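Local coordinates for protein L-ornithine N(5)-monooxygenase (Pseudomonas aeruginosa, PDB 3S5W) that catalyses the FAD- and NADPH-dependent N5-hydroxylation of L-ornithine, the first step in making the hydroxamate groups of the siderophore pyoverdin, at residues V30-G35 with G57-L62; L45-Q50 with D90-R95. All coordinates share one frame; numbering follows the deposited sequence.

Contact 1 (V30-G35 with G57-L62); sequences VHDLIG and GALEVL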
# COMPACT_ATOMS: atom_id res chain seq x y z
N VAL A 30 23.76 -10.96 -17.14
CA VAL A 30 22.62 -11.77 -16.64
C VAL A 30 22.44 -11.75 -15.10
O VAL A 30 23.26 -12.29 -14.35
CB VAL A 30 22.61 -13.25 -17.20
CG1 VAL A 30 21.45 -14.04 -16.62
CG2 VAL A 30 22.47 -13.25 -18.71
N HIS A 31 21.36 -11.12 -14.65
CA HIS A 31 21.12 -10.97 -13.20
C HIS A 31 20.51 -12.22 -12.63
O HIS A 31 19.88 -13.00 -13.35
CB HIS A 31 20.26 -9.73 -12.92
CG HIS A 31 20.85 -8.46 -13.46
ND1 HIS A 31 21.85 -7.77 -12.81
CD2 HIS A 31 20.62 -7.79 -14.62
CE1 HIS A 31 22.20 -6.72 -13.53
NE2 HIS A 31 21.46 -6.70 -14.63
N ASP A 32 20.72 -12.43 -11.33
CA ASP A 32 20.07 -13.52 -10.62
C ASP A 32 18.61 -13.17 -10.29
O ASP A 32 17.73 -14.02 -10.40
CB ASP A 32 20.86 -13.89 -9.35
CG ASP A 32 22.19 -14.59 -9.66
OD1 ASP A 32 22.15 -15.60 -10.40
OD2 ASP A 32 23.25 -14.14 -9.17
N LEU A 33 18.39 -11.92 -9.89
CA LEU A 33 17.06 -11.44 -9.52
C LEU A 33 16.88 -10.01 -9.92
O LEU A 33 17.76 -9.16 -9.67
CB LEU A 33 16.84 -11.55 -7.98
CG LEU A 33 15.45 -11.13 -7.46
CD1 LEU A 33 14.34 -12.17 -7.81
CD2 LEU A 33 15.51 -10.85 -5.94
N ILE A 34 15.75 -9.72 -10.52
CA ILE A 34 15.31 -8.34 -10.65
C ILE A 34 13.96 -8.20 -9.94
O ILE A 34 13.12 -9.07 -10.05
CB ILE A 34 15.22 -7.88 -12.13
CG1 ILE A 34 16.60 -8.00 -12.80
CG2 ILE A 34 14.69 -6.41 -12.24
CD1 ILE A 34 16.60 -7.54 -14.27
N GLY A 35 13.80 -7.09 -9.21
CA GLY A 35 12.55 -6.78 -8.54
C GLY A 35 11.86 -5.58 -9.15
O GLY A 35 12.51 -4.60 -9.49
N GLY A 57 26.51 -17.44 -0.66
CA GLY A 57 27.04 -16.68 -1.80
C GLY A 57 26.19 -15.47 -2.18
O GLY A 57 24.97 -15.56 -2.23
N ALA A 58 26.84 -14.33 -2.44
CA ALA A 58 26.13 -13.12 -2.86
C ALA A 58 25.51 -13.34 -4.23
O ALA A 58 26.15 -13.93 -5.10
CB ALA A 58 27.07 -11.93 -2.89
N LEU A 59 24.27 -12.89 -4.42
CA LEU A 59 23.61 -12.96 -5.73
C LEU A 59 23.74 -11.64 -6.46
O LEU A 59 24.08 -10.63 -5.86
CB LEU A 59 22.13 -13.36 -5.60
CG LEU A 59 21.79 -14.76 -5.09
CD1 LEU A 59 20.29 -14.89 -4.87
CD2 LEU A 59 22.29 -15.89 -6.00
N GLU A 60 23.51 -11.66 -7.77
CA GLU A 60 23.52 -10.46 -8.60
C GLU A 60 22.09 -9.90 -8.71
O GLU A 60 21.28 -10.42 -9.48
CB GLU A 60 24.10 -10.76 -9.99
CG GLU A 60 25.61 -10.49 -10.09
CD GLU A 60 25.91 -9.03 -10.39
OE1 GLU A 60 25.13 -8.40 -11.13
OE2 GLU A 60 26.93 -8.51 -9.89
N VAL A 61 21.79 -8.85 -7.94
CA VAL A 61 20.40 -8.42 -7.73
C VAL A 61 20.17 -6.93 -8.05
O VAL A 61 21.00 -6.08 -7.72
CB VAL A 61 19.91 -8.79 -6.27
CG1 VAL A 61 18.48 -8.39 -6.05
CG2 VAL A 61 20.05 -10.29 -6.01
N LEU A 62 19.04 -6.62 -8.69
CA LEU A 62 18.58 -5.24 -8.88
C LEU A 62 17.12 -5.06 -8.48
O LEU A 62 16.27 -5.91 -8.78
CB LEU A 62 18.70 -4.80 -10.35
CG LEU A 62 20.07 -4.59 -11.00
CD1 LEU A 62 19.84 -4.16 -12.45
CD2 LEU A 62 20.87 -3.54 -10.27

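Contact 2 (L45-Q50 with D90-R95); sequences LAIALQ and DLVSLR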
# COMPACT_ATOMS: atom_id res chain seq x y z
N LEU A 45 13.18 -7.83 1.48
CA LEU A 45 13.82 -8.90 0.71
C LEU A 45 15.35 -8.67 0.48
O LEU A 45 16.13 -9.62 0.65
CB LEU A 45 13.09 -9.10 -0.61
CG LEU A 45 13.66 -10.19 -1.54
CD1 LEU A 45 13.63 -11.56 -0.83
CD2 LEU A 45 12.78 -10.22 -2.77
N ALA A 46 15.76 -7.46 0.13
CA ALA A 46 17.18 -7.12 -0.05
C ALA A 46 17.98 -7.39 1.23
O ALA A 46 19.12 -7.91 1.20
CB ALA A 46 17.32 -5.62 -0.45
N ILE A 47 17.38 -7.05 2.37
CA ILE A 47 17.99 -7.35 3.67
C ILE A 47 18.15 -8.85 3.88
O ILE A 47 19.23 -9.32 4.29
CB ILE A 47 17.18 -6.76 4.86
CG1 ILE A 47 17.11 -5.24 4.76
CG2 ILE A 47 17.76 -7.21 6.20
CD1 ILE A 47 16.03 -4.61 5.66
N ALA A 48 17.09 -9.60 3.63
CA ALA A 48 17.13 -11.04 3.87
C ALA A 48 18.14 -11.73 2.93
O ALA A 48 18.85 -12.68 3.34
CB ALA A 48 15.77 -11.63 3.71
N LEU A 49 18.23 -11.24 1.70
CA LEU A 49 19.24 -11.71 0.72
C LEU A 49 20.65 -11.44 1.21
O LEU A 49 21.49 -12.34 1.15
CB LEU A 49 19.04 -11.09 -0.67
CG LEU A 49 17.79 -11.52 -1.44
CD1 LEU A 49 17.56 -10.61 -2.66
CD2 LEU A 49 17.83 -12.98 -1.81
N GLN A 50 20.88 -10.23 1.71
CA GLN A 50 22.18 -9.85 2.30
C GLN A 50 22.59 -10.73 3.50
O GLN A 50 23.79 -11.05 3.65
CB GLN A 50 22.23 -8.35 2.65
CG GLN A 50 23.48 -7.94 3.42
CD GLN A 50 23.56 -6.45 3.70
OE1 GLN A 50 24.24 -5.71 2.99
NE2 GLN A 50 22.84 -6.00 4.72
N ASP A 90 8.78 -3.69 12.12
CA ASP A 90 9.64 -3.01 11.15
C ASP A 90 10.13 -4.03 10.10
O ASP A 90 9.63 -5.12 10.02
CB ASP A 90 10.81 -2.35 11.92
CG ASP A 90 11.72 -3.37 12.59
OD1 ASP A 90 11.70 -4.53 12.16
OD2 ASP A 90 12.45 -3.03 13.57
N LEU A 91 11.11 -3.68 9.27
CA LEU A 91 11.51 -4.57 8.15
C LEU A 91 12.22 -5.89 8.54
O LEU A 91 12.38 -6.78 7.69
CB LEU A 91 12.40 -3.81 7.17
CG LEU A 91 11.74 -2.61 6.45
CD1 LEU A 91 12.70 -1.87 5.53
CD2 LEU A 91 10.56 -3.08 5.69
N VAL A 92 12.63 -6.03 9.81
CA VAL A 92 13.55 -7.12 10.21
C VAL A 92 13.23 -7.87 11.48
O VAL A 92 13.52 -9.07 11.60
CB VAL A 92 15.05 -6.64 10.33
CG1 VAL A 92 15.56 -6.09 9.03
CG2 VAL A 92 15.21 -5.57 11.43
N SER A 93 12.67 -7.15 12.47
CA SER A 93 12.69 -7.61 13.86
C SER A 93 11.99 -8.93 14.13
O SER A 93 12.45 -9.70 14.98
CB SER A 93 12.24 -6.51 14.83
OG SER A 93 13.23 -5.49 14.86
N LEU A 94 10.88 -9.21 13.44
CA LEU A 94 10.21 -10.50 13.64
C LEU A 94 11.09 -11.70 13.26
O LEU A 94 10.86 -12.81 13.71
CB LEU A 94 8.88 -10.57 12.88
CG LEU A 94 7.78 -9.64 13.37
CD1 LEU A 94 6.43 -10.03 12.76
CD2 LEU A 94 7.71 -9.69 14.89
N ARG A 95 12.07 -11.45 12.38
CA ARG A 95 13.04 -12.47 11.98
C ARG A 95 14.33 -12.36 12.80
O ARG A 95 14.82 -13.36 13.30
CB ARG A 95 13.42 -12.34 10.50
CG ARG A 95 14.33 -13.49 9.99
CD ARG A 95 14.79 -13.25 8.54
NE ARG A 95 15.62 -12.07 8.41
CZ ARG A 95 15.23 -10.95 7.80
NH1 ARG A 95 14.02 -10.87 7.27
NH2 ARG A 95 16.05 -9.91 7.74

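Contact 1 (V30-G35 with G57-L62)
Leu-33 and Ile-34 run parallel to Val-61 and Leu-62, joining the two strands of the beta-alpha-beta unit that begins the Rossmann-type FAD-binding fold. Leu-62 spans the ladder, its N bonding to Leu-33 O (3.0 Å) and its O accepting from Gly-35 N (2.8 Å). Where the first strand is interrupted, the Asp-32 side chain joins the backbone pairing. Glu-60 O receives two successive amides, Asp-32 N in the carbonyl plane at 2.8 Å and Leu-33 N tilted from that plane at 3.3 Å. Asp-32 answers with its carboxylate: CG lies beside its own backbone N (chi1 -71°), which brings OD2 to Glu-60 N at 2.9 Å, an almost straight bond (170°) on the anti lone pair. A salt bridge to Arg-182 holds OD1, while the Leu-59 side chain crosses that of Asp-32 at about a right angle, with CD2 against OD2. On one face of the sheet Leu-33 and Val-61 lie side by side, CD2 of the former 3.9 Å from CG1 of the latter. Leu-62 projects to the other face and makes a CH-pi contact with the His-31 ring, its CD1 standing over one ring face, 3.6 Å from CE1.

Contact 2 (L45-Q50 with D90-R95)
OD1 of Asp-90 is gripped by two backbone amides, those of Ser-93 and of Val-92, the latter a residue that packs against Ile-47 of the helix. Ser-93 N reaches Asp-90 OD1 at 2.8 Å on the syn lone pair; Val-92 N meets the same OD1 at 2.9 Å from above the carboxylate plane. The second oxygen, OD2, accepts from Ser-93 OG on its syn side and from the amide of Phe-103, so the carboxylate is tied down through both oxygens. The bond from Val-92 N makes an Asx turn, which Ser-93 N extends to an Asx motif. It lies just after Lys-89, a substrate-binding residue, in a loop that packs on helix 40-56, the crossover helix of the Rossmann-type FAD-binding unit. Here no hydrogen bond links the two segments; apolar branches and a flat cation do the work. The chain of Ile-47 is extended at chi2 (164°), carrying CD1 out to CG1 of Val-92 at 3.7 Å and to CB of Leu-91 at 4.0 Å, and it meets both side chains at about right angles. Ile-47 CG2, the other branch, sits at the edge of the Arg-95 guanidinium, 3.5 Å from NH2. Arg-95 leaves its backbone with CG anti to N (chi1 -174°) and then bends at chi3 (64°), which lays the guanidinium along the helix surface with Ala-48 CB over one face, nearest NH1 at 4.0 Å. A salt bridge from NE to Glu-51, the next turn of the same helix, and a hydrogen bond from NH1 to the carbonyl of Pro-433 fix its rotation.

Helix 40-56 is what the two contacts share: it connects the strands paired in contact 1 and supplies one side of contact 2. The contact centres are about 17 Å apart, yet packing joins them, because Leu-49 and Leu-45 face the sheet while Ile-47 and Ala-48 meet the loop segment 90-95. Leu-49 CD1 lies 3.9 Å from Leu-33 CD2 and 4.2 Å from Val-61 CG1. Each contact has a residue about 8 Å from the bound FAD, measured between nearest atoms from Gly-35 itself in contact 1 and from the Leu-91 side chain in contact 2. That Leu-91 side chain also lies about 5 Å from that of the FAD-binding Leu-429 and about 13 Å from the bound N5-hydroxyornithine.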